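Local coordinates for protein CRISPR-associated endonuclease Cas3-HD (Methanocaldococcus jannaschii, PDB 3S4L) that cleaves single-stranded DNA with the help of magnesium, and single-stranded RNA as well, as the HD nuclease of CRISPR interference, at residues E143-K148 with F187-S192; A117-L122 with G209-P214; L10-Q15 with I68-K73; D158-I163 with G168-D173. All coordinates share one frame; numbering follows the deposited sequence.

The four contacts belong to one helical HD domain, with a calcium ion held by D67, H91, H123 and H124. Contact 3 comes nearest to bound metal through K70, whose side chain lies about 5 Å from a calcium ion; in contact 2 the side chain of L212 is about 8 Å from one. Contacts 2 and 3 stand on opposite sides of the chain's centre, with centres about 20 Å apart. Contact 1 leans on contact 2, where V188 CG1 meets M121 CE at 3.8 Å. Contact 4 packs against contact 3 through I68, whose CG1 lies 3.7 Å from I163 CD1. Contacts 1 and 4 are farther apart, about 12 Å between nearest atoms.

Contact 1: residues E143-K148 with F187-S192; sequences EVVLDK and FVIEMS
V188 opens the contact by setting its CG1 3.5 Å from CG2 of V145, the one residue of 143-148 that makes these close contacts. The two valines meet methyl to methyl, their side chains crossing at a slant. V145 CG1, anti to its own backbone N (chi1 170°), also lies against V188, 3.9 Å from V188 CB. V188 touches M121 and L93 as well, which tie this pair of helices to the core of the HD domain. I189 follows one step along helix 181-197 and borders the same valine: its CG1 lies 4.0 Å from V145 CG1. S192, one turn beyond V188, closes the patch with OG 3.6 Å from V145 CG2. That hydroxyl is turned back on its own helix and bonds to V188 O at 2.7 Å. It approaches from well above the carbonyl plane, and V188 O also accepts the helical bond from S192 N. The two short helix segments run roughly antiparallel, 142° between their directions and 9.5 Å apart at closest approach. No hydrogen bond spans the two segments: cohesion is apolar, and the buried serine hydroxyl can lie beside a methyl group because it bonds to V188 O within its own helix.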
loop_
_atom_site.group_PDB
_atom_site.type_symbol
_atom_site.label_atom_id
_atom_site.label_comp_id
_atom_site.label_asym_id
_atom_site.label_seq_id
_atom_site.Cartn_x
_atom_site.Cartn_y
_atom_site.Cartn_z
ATOM N N GLU A 143 13.138 0.439 -15.461
ATOM C CA GLU A 143 12.355 0.461 -16.697
ATOM C C GLU A 143 10.886 0.044 -16.467
ATOM O O GLU A 143 9.951 0.739 -16.884
ATOM C CB GLU A 143 12.998 -0.431 -17.748
ATOM C CG GLU A 143 12.221 -0.425 -19.052
ATOM C CD GLU A 143 12.986 -1.074 -20.197
ATOM O OE1 GLU A 143 14.060 -1.665 -19.948
ATOM O OE2 GLU A 143 12.516 -0.980 -21.344
ATOM N N VAL A 144 10.703 -1.095 -15.801
ATOM C CA VAL A 144 9.381 -1.595 -15.461
ATOM C C VAL A 144 8.605 -0.596 -14.616
ATOM O O VAL A 144 7.411 -0.392 -14.848
ATOM C CB VAL A 144 9.451 -2.953 -14.723
ATOM C CG1 VAL A 144 8.056 -3.383 -14.305
ATOM C CG2 VAL A 144 10.102 -3.996 -15.624
ATOM N N VAL A 145 9.258 0.026 -13.631
ATOM C CA VAL A 145 8.590 1.114 -12.907
ATOM C C VAL A 145 8.050 2.150 -13.896
ATOM O O VAL A 145 6.883 2.521 -13.822
ATOM C CB VAL A 145 9.498 1.818 -11.883
ATOM C CG1 VAL A 145 8.807 3.088 -11.360
ATOM C CG2 VAL A 145 9.849 0.866 -10.728
ATOM N N LEU A 146 8.888 2.588 -14.835
ATOM C CA LEU A 146 8.451 3.566 -15.825
ATOM C C LEU A 146 7.288 3.044 -16.668
ATOM O O LEU A 146 6.402 3.802 -17.058
ATOM C CB LEU A 146 9.605 4.000 -16.753
ATOM C CG LEU A 146 10.787 4.780 -16.168
ATOM C CD1 LEU A 146 11.799 5.007 -17.264
ATOM C CD2 LEU A 146 10.349 6.108 -15.577
ATOM N N ASP A 147 7.311 1.761 -16.988
ATOM C CA ASP A 147 6.187 1.148 -17.686
ATOM C C ASP A 147 4.890 1.243 -16.849
ATOM O O ASP A 147 3.812 1.563 -17.361
ATOM C CB ASP A 147 6.499 -0.335 -17.972
ATOM C CG ASP A 147 7.526 -0.523 -19.089
ATOM O OD1 ASP A 147 7.782 0.450 -19.834
ATOM O OD2 ASP A 147 8.064 -1.650 -19.237
ATOM N N LYS A 148 5.003 0.964 -15.557
ATOM C CA LYS A 148 3.809 0.783 -14.741
ATOM C C LYS A 148 3.246 2.107 -14.246
ATOM O O LYS A 148 2.143 2.169 -13.703
ATOM C CB LYS A 148 4.081 -0.178 -13.582
ATOM C CG LYS A 148 4.389 -1.620 -14.002
ATOM C CD LYS A 148 4.918 -2.408 -12.779
ATOM C CE LYS A 148 4.914 -3.921 -12.997
ATOM N NZ LYS A 148 4.930 -4.634 -11.673
ATOM N N PHE A 187 10.611 7.625 -6.099
ATOM C CA PHE A 187 10.426 6.796 -4.914
ATOM C C PHE A 187 10.393 5.314 -5.242
ATOM O O PHE A 187 11.099 4.520 -4.624
ATOM C CB PHE A 187 9.153 7.150 -4.136
ATOM C CG PHE A 187 8.895 6.210 -2.999
ATOM C CD1 PHE A 187 9.601 6.327 -1.818
ATOM C CD2 PHE A 187 7.989 5.180 -3.130
ATOM C CE1 PHE A 187 9.386 5.441 -0.780
ATOM C CE2 PHE A 187 7.770 4.304 -2.103
ATOM C CZ PHE A 187 8.473 4.432 -0.924
ATOM N N VAL A 188 9.560 4.933 -6.202
ATOM C CA VAL A 188 9.424 3.520 -6.541
ATOM C C VAL A 188 10.724 2.893 -7.081
ATOM O O VAL A 188 11.094 1.786 -6.691
ATOM C CB VAL A 188 8.261 3.266 -7.517
ATOM C CG1 VAL A 188 8.145 1.776 -7.784
ATOM C CG2 VAL A 188 6.950 3.838 -6.943
ATOM N N ILE A 189 11.419 3.598 -7.967
ATOM C CA ILE A 189 12.718 3.123 -8.423
ATOM C C ILE A 189 13.626 2.881 -7.224
ATOM O O ILE A 189 14.212 1.802 -7.080
ATOM C CB ILE A 189 13.384 4.142 -9.382
ATOM C CG1 ILE A 189 12.646 4.163 -10.718
ATOM C CG2 ILE A 189 14.866 3.808 -9.598
ATOM C CD1 ILE A 189 13.096 5.267 -11.646
ATOM N N GLU A 190 13.729 3.887 -6.357
ATOM C CA GLU A 190 14.559 3.793 -5.156
ATOM C C GLU A 190 14.136 2.611 -4.291
ATOM O O GLU A 190 14.964 1.984 -3.632
ATOM C CB GLU A 190 14.482 5.097 -4.351
ATOM C CG GLU A 190 15.672 5.344 -3.435
ATOM C CD GLU A 190 15.512 6.588 -2.569
ATOM O OE1 GLU A 190 16.491 6.968 -1.882
ATOM O OE2 GLU A 190 14.408 7.182 -2.569
ATOM N N MET A 191 12.846 2.298 -4.301
ATOM C CA MET A 191 12.343 1.166 -3.535
ATOM C C MET A 191 12.732 -0.160 -4.159
ATOM O O MET A 191 13.256 -1.041 -3.489
ATOM C CB MET A 191 10.820 1.238 -3.439
ATOM C CG MET A 191 10.333 2.143 -2.332
ATOM S SD MET A 191 10.006 1.217 -0.829
ATOM C CE MET A 191 8.458 0.425 -1.312
ATOM N N SER A 192 12.449 -0.285 -5.451
ATOM C CA SER A 192 12.664 -1.513 -6.205
ATOM C C SER A 192 14.115 -1.938 -6.168
ATOM O O SER A 192 14.421 -3.129 -6.169
ATOM C CB SER A 192 12.244 -1.292 -7.654
ATOM O OG SER A 192 10.978 -0.666 -7.695
#

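Contact 2: residues A117-L122 with G209-P214; sequences ALTVML and GTLLLP
L211 and L212 of helix 204-215 press on T119 of helix 110-121, a buried helix-helix contact in the mainly helical HD domain. The L211 side chain begins with CB, 3.9 Å from both T119 CG2 and T119 OG1, so its first carbon already lies against both branches of the threonine. CG comes next, 4.2 Å from T119 OG1. At the tip, CD1 closes to 3.5 Å of the same oxygen, the two side chains crossing at about a right angle. The hydroxyl has its polar partner in its own helix: T119 OG1, anti to its carbonyl carbon (chi1 -62°), hydrogen-bonds to I115 O one turn earlier. L211 also packs on I39, which brings helix 36-43 against the same part of the domain. The methyl branch of T119 serves the neighbouring leucine, which slides past it in the opposite direction. L212 also touches the side chain of H123, a calcium ligand, and thereby joins the helix pair to the metal site. Its two methyls divide the work: CD1 sits 3.6 Å from T119 CG2 and 3.8 Å from T119 O, while CD2 faces the carbonyl oxygen of L122 at 3.9 Å.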
loop_
_atom_site.group_PDB
_atom_site.type_symbol
_atom_site.label_atom_id
_atom_site.label_comp_id
_atom_site.label_asym_id
_atom_site.label_seq_id
_atom_site.Cartn_x
_atom_site.Cartn_y
_atom_site.Cartn_z
ATOM N N ALA A 117 5.581 -0.347 3.030
ATOM C CA ALA A 117 5.380 0.122 1.663
ATOM C C ALA A 117 5.666 -0.977 0.637
ATOM O O ALA A 117 4.962 -1.102 -0.371
ATOM C CB ALA A 117 6.248 1.355 1.382
ATOM N N LEU A 118 6.706 -1.762 0.899
ATOM C CA LEU A 118 7.075 -2.888 0.049
ATOM C C LEU A 118 5.984 -3.957 0.039
ATOM O O LEU A 118 5.700 -4.555 -0.990
ATOM C CB LEU A 118 8.389 -3.504 0.541
ATOM C CG LEU A 118 8.984 -4.640 -0.295
ATOM C CD1 LEU A 118 9.157 -4.195 -1.749
ATOM C CD2 LEU A 118 10.312 -5.076 0.302
ATOM N N THR A 119 5.370 -4.191 1.192
ATOM C CA THR A 119 4.290 -5.158 1.279
ATOM C C THR A 119 3.151 -4.688 0.386
ATOM O O THR A 119 2.559 -5.472 -0.371
ATOM C CB THR A 119 3.789 -5.276 2.727
ATOM O OG1 THR A 119 4.856 -5.749 3.554
ATOM C CG2 THR A 119 2.619 -6.238 2.809
ATOM N N VAL A 120 2.855 -3.393 0.490
ATOM C CA VAL A 120 1.821 -2.768 -0.307
ATOM C C VAL A 120 2.163 -2.787 -1.814
ATOM O O VAL A 120 1.285 -2.984 -2.660
ATOM C CB VAL A 120 1.585 -1.330 0.160
ATOM C CG1 VAL A 120 0.927 -0.521 -0.957
ATOM C CG2 VAL A 120 0.729 -1.318 1.439
ATOM N N MET A 121 3.439 -2.586 -2.135
ATOM C CA MET A 121 3.898 -2.576 -3.517
ATOM C C MET A 121 3.789 -3.984 -4.097
ATOM O O MET A 121 3.733 -4.183 -5.305
ATOM C CB MET A 121 5.352 -2.095 -3.579
ATOM C CG MET A 121 5.801 -1.574 -4.957
ATOM S SD MET A 121 7.593 -1.400 -5.082
ATOM C CE MET A 121 7.840 0.203 -4.344
ATOM N N LEU A 122 3.742 -4.969 -3.220
ATOM C CA LEU A 122 3.741 -6.352 -3.653
ATOM C C LEU A 122 2.439 -7.046 -3.258
ATOM O O LEU A 122 2.380 -8.265 -3.256
ATOM C CB LEU A 122 4.937 -7.092 -3.024
ATOM C CG LEU A 122 6.316 -7.048 -3.704
ATOM C CD1 LEU A 122 6.667 -5.683 -4.273
ATOM C CD2 LEU A 122 7.425 -7.527 -2.758
ATOM N N GLY A 209 5.797 -11.744 3.126
ATOM C CA GLY A 209 4.858 -12.846 3.038
ATOM C C GLY A 209 3.968 -12.922 4.260
ATOM O O GLY A 209 2.776 -13.185 4.151
ATOM N N THR A 210 4.546 -12.663 5.429
ATOM C CA THR A 210 3.796 -12.665 6.694
ATOM C C THR A 210 2.798 -11.505 6.787
ATOM O O THR A 210 1.660 -11.688 7.217
ATOM C CB THR A 210 4.763 -12.574 7.910
ATOM O OG1 THR A 210 5.783 -13.573 7.795
ATOM C CG2 THR A 210 4.019 -12.756 9.229
ATOM N N LEU A 211 3.222 -10.304 6.403
ATOM C CA LEU A 211 2.325 -9.155 6.485
ATOM C C LEU A 211 1.214 -9.290 5.449
ATOM O O LEU A 211 0.087 -8.845 5.670
ATOM C CB LEU A 211 3.088 -7.833 6.305
ATOM C CG LEU A 211 4.267 -7.578 7.257
ATOM C CD1 LEU A 211 4.873 -6.191 7.044
ATOM C CD2 LEU A 211 3.854 -7.744 8.682
ATOM N N LEU A 212 1.540 -9.914 4.321
ATOM C CA LEU A 212 0.585 -10.110 3.229
ATOM C C LEU A 212 -0.702 -10.896 3.597
ATOM O O LEU A 212 -1.814 -10.466 3.261
ATOM C CB LEU A 212 1.297 -10.787 2.054
ATOM C CG LEU A 212 1.355 -10.060 0.711
ATOM C CD1 LEU A 212 0.815 -8.643 0.855
ATOM C CD2 LEU A 212 2.784 -10.070 0.129
ATOM N N LEU A 213 -0.557 -12.034 4.280
ATOM C CA LEU A 213 -1.710 -12.919 4.546
ATOM C C LEU A 213 -2.948 -12.206 5.068
ATOM O O LEU A 213 -4.037 -12.354 4.516
ATOM C CB LEU A 213 -1.353 -14.036 5.519
ATOM C CG LEU A 213 -0.850 -15.379 4.997
ATOM C CD1 LEU A 213 0.657 -15.524 5.233
ATOM C CD2 LEU A 213 -1.611 -16.505 5.678
ATOM N N PRO A 214 -2.793 -11.433 6.148
ATOM C CA PRO A 214 -3.985 -10.823 6.742
ATOM C C PRO A 214 -4.684 -9.873 5.764
ATOM O O PRO A 214 -5.920 -9.771 5.794
ATOM C CB PRO A 214 -3.427 -10.067 7.959
ATOM C CG PRO A 214 -2.059 -10.682 8.218
ATOM C CD PRO A 214 -1.560 -11.067 6.866
#

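Contact 3: residues L10-Q15 with I68-K73; sequences LAFKNQ and IGKASK
K70 reaches across to A11 and F12, joining the short 3-10 turn 68-71, just beyond D67 of the HD metal site, to a classic beta bulge near the N-terminus. In that bulge A11 and F12 both face Q15, whose carbonyl oxygen receives the backbone N-H of each.

One hydrogen bond spans the segments: K70 NZ gives to A11 O at 3.0 Å. The ammonium group comes in at a C=O...N angle of 129° and is tilted 27° from the carbonyl plane. The lysine gets there because its chain is extended beyond CG.

The aromatic part is a cation-pi interaction. K70 NZ stands over one face of the F12 ring, 4.2 Å from its centroid and 26° off the ring normal, displaced beyond the CE1-CZ rim of the ring; F12 CE1 is 3.9 Å from K70 NZ. The edge of that ring is packed by Q15 CB, in plane, and the ring meets H20 edge-to-face.

The ionic part is slight: K70 NZ has a long, weak ion pair with OD1 of the metal ligand D67. One ammonium group thus serves a carbonyl, a ring face and, faintly, a carboxylate, with a calcium ion near its side chain.

Van der Waals contact comes from the outer part of the aliphatic chain, which lies against A11. K70 CD is 3.8 Å from A11 O and 4.1 Å from A11 CA.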
loop_
_atom_site.group_PDB
_atom_site.type_symbol
_atom_site.label_atom_id
_atom_site.label_comp_id
_atom_site.label_asym_id
_atom_site.label_seq_id
_atom_site.Cartn_x
_atom_site.Cartn_y
_atom_site.Cartn_z
ATOM N N LEU A 10 -14.165 4.910 -6.404
ATOM C CA LEU A 10 -14.584 3.506 -6.470
ATOM C C LEU A 10 -13.464 2.487 -6.237
ATOM O O LEU A 10 -12.328 2.692 -6.677
ATOM C CB LEU A 10 -15.281 3.221 -7.812
ATOM C CG LEU A 10 -16.631 3.910 -8.045
ATOM C CD1 LEU A 10 -17.270 3.495 -9.372
ATOM C CD2 LEU A 10 -17.596 3.616 -6.884
ATOM N N ALA A 11 -13.794 1.401 -5.529
ATOM C CA ALA A 11 -12.902 0.247 -5.420
ATOM C C ALA A 11 -13.244 -0.711 -6.556
ATOM O O ALA A 11 -12.358 -1.333 -7.150
ATOM C CB ALA A 11 -13.057 -0.456 -4.048
ATOM N N PHE A 12 -14.545 -0.824 -6.833
ATOM C CA PHE A 12 -15.083 -1.631 -7.927
ATOM C C PHE A 12 -16.306 -0.913 -8.466
ATOM O O PHE A 12 -16.875 -0.058 -7.779
ATOM C CB PHE A 12 -15.532 -3.012 -7.434
ATOM C CG PHE A 12 -14.506 -3.733 -6.622
ATOM C CD1 PHE A 12 -13.530 -4.495 -7.239
ATOM C CD2 PHE A 12 -14.518 -3.654 -5.237
ATOM C CE1 PHE A 12 -12.575 -5.169 -6.482
ATOM C CE2 PHE A 12 -13.566 -4.322 -4.476
ATOM C CZ PHE A 12 -12.594 -5.082 -5.100
ATOM N N LYS A 13 -16.732 -1.281 -9.673
ATOM C CA LYS A 13 -17.928 -0.697 -10.273
ATOM C C LYS A 13 -19.056 -0.583 -9.246
ATOM O O LYS A 13 -19.763 0.428 -9.202
ATOM C CB LYS A 13 -18.385 -1.541 -11.467
ATOM C CG LYS A 13 -18.815 -0.738 -12.677
ATOM C CD LYS A 13 -18.485 -1.498 -13.955
ATOM C CE LYS A 13 -18.580 -0.617 -15.193
ATOM N NZ LYS A 13 -19.982 -0.489 -15.688
ATOM N N ASN A 14 -19.207 -1.616 -8.419
ATOM C CA ASN A 14 -20.265 -1.658 -7.404
ATOM C C ASN A 14 -19.948 -0.902 -6.111
ATOM O O ASN A 14 -20.851 -0.416 -5.421
ATOM C CB ASN A 14 -20.584 -3.109 -7.017
ATOM C CG ASN A 14 -21.277 -3.884 -8.126
ATOM O OD1 ASN A 14 -22.178 -3.375 -8.802
ATOM N ND2 ASN A 14 -20.865 -5.134 -8.309
ATOM N N GLN A 15 -18.670 -0.804 -5.772
ATOM C CA GLN A 15 -18.308 -0.502 -4.396
ATOM C C GLN A 15 -17.402 0.722 -4.254
ATOM O O GLN A 15 -16.372 0.828 -4.934
ATOM C CB GLN A 15 -17.628 -1.741 -3.791
ATOM C CG GLN A 15 -17.661 -1.834 -2.279
ATOM C CD GLN A 15 -17.144 -3.173 -1.755
ATOM O OE1 GLN A 15 -16.570 -3.975 -2.502
ATOM N NE2 GLN A 15 -17.351 -3.419 -0.464
ATOM N N ILE A 68 -5.040 2.535 -2.019
ATOM C CA ILE A 68 -5.206 3.978 -2.167
ATOM C C ILE A 68 -4.834 4.408 -3.590
ATOM O O ILE A 68 -5.387 5.376 -4.112
ATOM C CB ILE A 68 -4.426 4.785 -1.098
ATOM C CG1 ILE A 68 -4.973 6.208 -1.002
ATOM C CG2 ILE A 68 -2.946 4.780 -1.410
ATOM C CD1 ILE A 68 -6.504 6.256 -1.003
ATOM N N GLY A 69 -3.937 3.650 -4.225
ATOM C CA GLY A 69 -3.541 3.895 -5.607
ATOM C C GLY A 69 -4.729 3.878 -6.564
ATOM O O GLY A 69 -4.657 4.421 -7.679
ATOM N N LYS A 70 -5.830 3.255 -6.137
ATOM C CA LYS A 70 -7.046 3.273 -6.945
ATOM C C LYS A 70 -7.646 4.678 -7.060
ATOM O O LYS A 70 -8.433 4.953 -7.970
ATOM C CB LYS A 70 -8.089 2.283 -6.414
ATOM C CG LYS A 70 -7.753 0.806 -6.652
ATOM C CD LYS A 70 -8.865 -0.119 -6.079
ATOM C CE LYS A 70 -8.575 -1.609 -6.291
ATOM N NZ LYS A 70 -9.807 -2.451 -6.062
ATOM N N ALA A 71 -7.306 5.562 -6.129
ATOM C CA ALA A 71 -7.802 6.929 -6.240
ATOM C C ALA A 71 -7.037 7.731 -7.303
ATOM O O ALA A 71 -7.215 8.941 -7.397
ATOM C CB ALA A 71 -7.781 7.648 -4.889
ATOM N N SER A 72 -6.200 7.056 -8.098
ATOM C CA SER A 72 -5.586 7.684 -9.290
ATOM C C SER A 72 -6.681 7.959 -10.306
ATOM O O SER A 72 -7.550 7.110 -10.516
ATOM C CB SER A 72 -4.550 6.757 -9.938
ATOM O OG SER A 72 -3.495 6.431 -9.042
ATOM N N LYS A 73 -6.655 9.133 -10.936
ATOM C CA LYS A 73 -7.673 9.466 -11.926
ATOM C C LYS A 73 -7.837 8.392 -13.003
ATOM O O LYS A 73 -8.958 8.038 -13.371
ATOM C CB LYS A 73 -7.422 10.844 -12.531
ATOM C CG LYS A 73 -7.531 11.929 -11.482
ATOM C CD LYS A 73 -7.671 13.287 -12.092
ATOM C CE LYS A 73 -6.320 13.939 -12.274
ATOM N NZ LYS A 73 -6.462 15.287 -12.926
#

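Contact 4: residues D158-I163 with G168-D173; sequences DFEDLI and GYSIGD
I171 stands at about a right angle to both F159 and I163, filling the corner that these two residues of helix 159-167 make as the chain folds back on it. I171 CG1 approaches F159 CE2 at 3.9 Å, obliquely to the ring, and lies 4.2 Å from I163 CG1. Within the helix I163 CG1 packs 3.5 Å above one face of the F159 ring, offset toward the rim. F159 holds its CG anti to its backbone N (chi1 -179°), which brings CE2 to I171.

On the flank of this apolar corner E160 bends at chi2 to bring its carboxylate over the returning chain. E160 OE1 accepts a weak hydrogen bond from I171 N at 3.4 Å, with an N-H...O angle of only 135°, and I171 CD1 lies 3.6 Å from the same oxygen. The other carboxylate oxygen is modelled too close to S170 OG, so that approach is doubtful; E160 OE2 also has a long, weak ion pair with K164 NZ of the same helix. I163 CG2, meanwhile, touches Y169 O at 3.4 Å.

The turn is made by G168, which leaves the helix with positive phi. I171 also packs on Y98 and I102 of helix 91-107. The chemistry is that of a partly buried apolar contact flanked by a carboxylate: the only hydrogen bond across the segments is weak, and the other close contacts are largely apolar.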
loop_
_atom_site.group_PDB
_atom_site.type_symbol
_atom_site.label_atom_id
_atom_site.label_comp_id
_atom_site.label_asym_id
_atom_site.label_seq_id
_atom_site.Cartn_x
_atom_site.Cartn_y
_atom_site.Cartn_z
ATOM N N ASP A 158 -10.888 14.885 -4.894
ATOM C CA ASP A 158 -11.261 14.673 -3.497
ATOM C C ASP A 158 -10.122 14.099 -2.645
ATOM O O ASP A 158 -10.287 13.915 -1.444
ATOM C CB ASP A 158 -12.468 13.718 -3.389
ATOM C CG ASP A 158 -13.726 14.252 -4.070
ATOM O OD1 ASP A 158 -13.775 15.453 -4.428
ATOM O OD2 ASP A 158 -14.685 13.462 -4.235
ATOM N N PHE A 159 -8.971 13.833 -3.256
ATOM C CA PHE A 159 -7.959 12.958 -2.646
ATOM C C PHE A 159 -7.598 13.234 -1.187
ATOM O O PHE A 159 -7.680 12.335 -0.344
ATOM C CB PHE A 159 -6.673 12.927 -3.471
ATOM C CG PHE A 159 -5.625 12.030 -2.891
ATOM C CD1 PHE A 159 -5.869 10.664 -2.757
ATOM C CD2 PHE A 159 -4.405 12.546 -2.453
ATOM C CE1 PHE A 159 -4.906 9.817 -2.211
ATOM C CE2 PHE A 159 -3.428 11.708 -1.901
ATOM C CZ PHE A 159 -3.678 10.336 -1.784
ATOM N N GLU A 160 -7.155 14.460 -0.910
ATOM C CA GLU A 160 -6.771 14.871 0.434
ATOM C C GLU A 160 -7.873 14.551 1.441
ATOM O O GLU A 160 -7.613 13.964 2.493
ATOM C CB GLU A 160 -6.434 16.365 0.456
ATOM C CG GLU A 160 -6.602 17.042 1.817
ATOM C CD GLU A 160 -5.495 16.701 2.798
ATOM O OE1 GLU A 160 -5.259 15.496 3.051
ATOM O OE2 GLU A 160 -4.863 17.645 3.323
ATOM N N ASP A 161 -9.101 14.937 1.105
ATOM C CA ASP A 161 -10.252 14.642 1.943
ATOM C C ASP A 161 -10.419 13.134 2.127
ATOM O O ASP A 161 -10.604 12.654 3.250
ATOM C CB ASP A 161 -11.519 15.288 1.370
ATOM C CG ASP A 161 -12.650 14.298 1.192
ATOM O OD1 ASP A 161 -13.259 13.905 2.211
ATOM O OD2 ASP A 161 -12.933 13.920 0.034
ATOM N N LEU A 162 -10.319 12.385 1.029
ATOM C CA LEU A 162 -10.375 10.923 1.090
ATOM C C LEU A 162 -9.382 10.353 2.097
ATOM O O LEU A 162 -9.743 9.493 2.902
ATOM C CB LEU A 162 -10.142 10.298 -0.286
ATOM C CG LEU A 162 -10.057 8.770 -0.279
ATOM C CD1 LEU A 162 -11.398 8.157 0.089
ATOM C CD2 LEU A 162 -9.583 8.233 -1.625
ATOM N N ILE A 163 -8.140 10.834 2.055
ATOM C CA ILE A 163 -7.113 10.356 2.980
ATOM C C ILE A 163 -7.495 10.677 4.416
ATOM O O ILE A 163 -7.312 9.864 5.310
ATOM C CB ILE A 163 -5.736 10.965 2.693
ATOM C CG1 ILE A 163 -5.131 10.341 1.438
ATOM C CG2 ILE A 163 -4.801 10.719 3.868
ATOM C CD1 ILE A 163 -4.876 8.855 1.554
ATOM N N GLY A 168 -7.211 9.921 8.903
ATOM C CA GLY A 168 -7.427 10.964 9.884
ATOM C C GLY A 168 -6.491 12.154 9.837
ATOM O O GLY A 168 -6.501 12.977 10.753
ATOM N N TYR A 169 -5.673 12.259 8.796
ATOM C CA TYR A 169 -4.918 13.493 8.608
ATOM C C TYR A 169 -4.409 13.756 7.190
ATOM O O TYR A 169 -4.829 13.099 6.234
ATOM C CB TYR A 169 -3.805 13.651 9.645
ATOM C CG TYR A 169 -2.872 12.485 9.763
ATOM C CD1 TYR A 169 -1.616 12.520 9.176
ATOM C CD2 TYR A 169 -3.242 11.348 10.461
ATOM C CE1 TYR A 169 -0.748 11.450 9.282
ATOM C CE2 TYR A 169 -2.384 10.267 10.573
ATOM C CZ TYR A 169 -1.138 10.327 9.983
ATOM O OH TYR A 169 -0.279 9.260 10.089
ATOM N N SER A 170 -3.506 14.729 7.075
ATOM C CA SER A 170 -3.303 15.467 5.827
ATOM C C SER A 170 -1.986 15.198 5.109
ATOM O O SER A 170 -0.911 15.500 5.635
ATOM C CB SER A 170 -3.422 16.968 6.134
ATOM O OG SER A 170 -3.317 17.772 4.978
ATOM N N ILE A 171 -2.077 14.647 3.897
ATOM C CA ILE A 171 -0.902 14.484 3.033
ATOM C C ILE A 171 -0.389 15.832 2.522
ATOM O O ILE A 171 0.566 15.887 1.748
ATOM C CB ILE A 171 -1.153 13.547 1.818
ATOM C CG1 ILE A 171 -2.601 13.663 1.320
ATOM C CG2 ILE A 171 -0.799 12.108 2.167
ATOM C CD1 ILE A 171 -2.847 14.908 0.484
ATOM N N GLY A 172 -1.040 16.915 2.932
ATOM C CA GLY A 172 -0.476 18.233 2.743
ATOM C C GLY A 172 0.673 18.368 3.724
ATOM O O GLY A 172 1.805 18.675 3.341
ATOM N N ASP A 173 0.377 18.100 4.995
ATOM C CA ASP A 173 1.351 18.223 6.075
ATOM C C ASP A 173 2.564 17.292 5.960
ATOM O O ASP A 173 3.478 17.381 6.777
#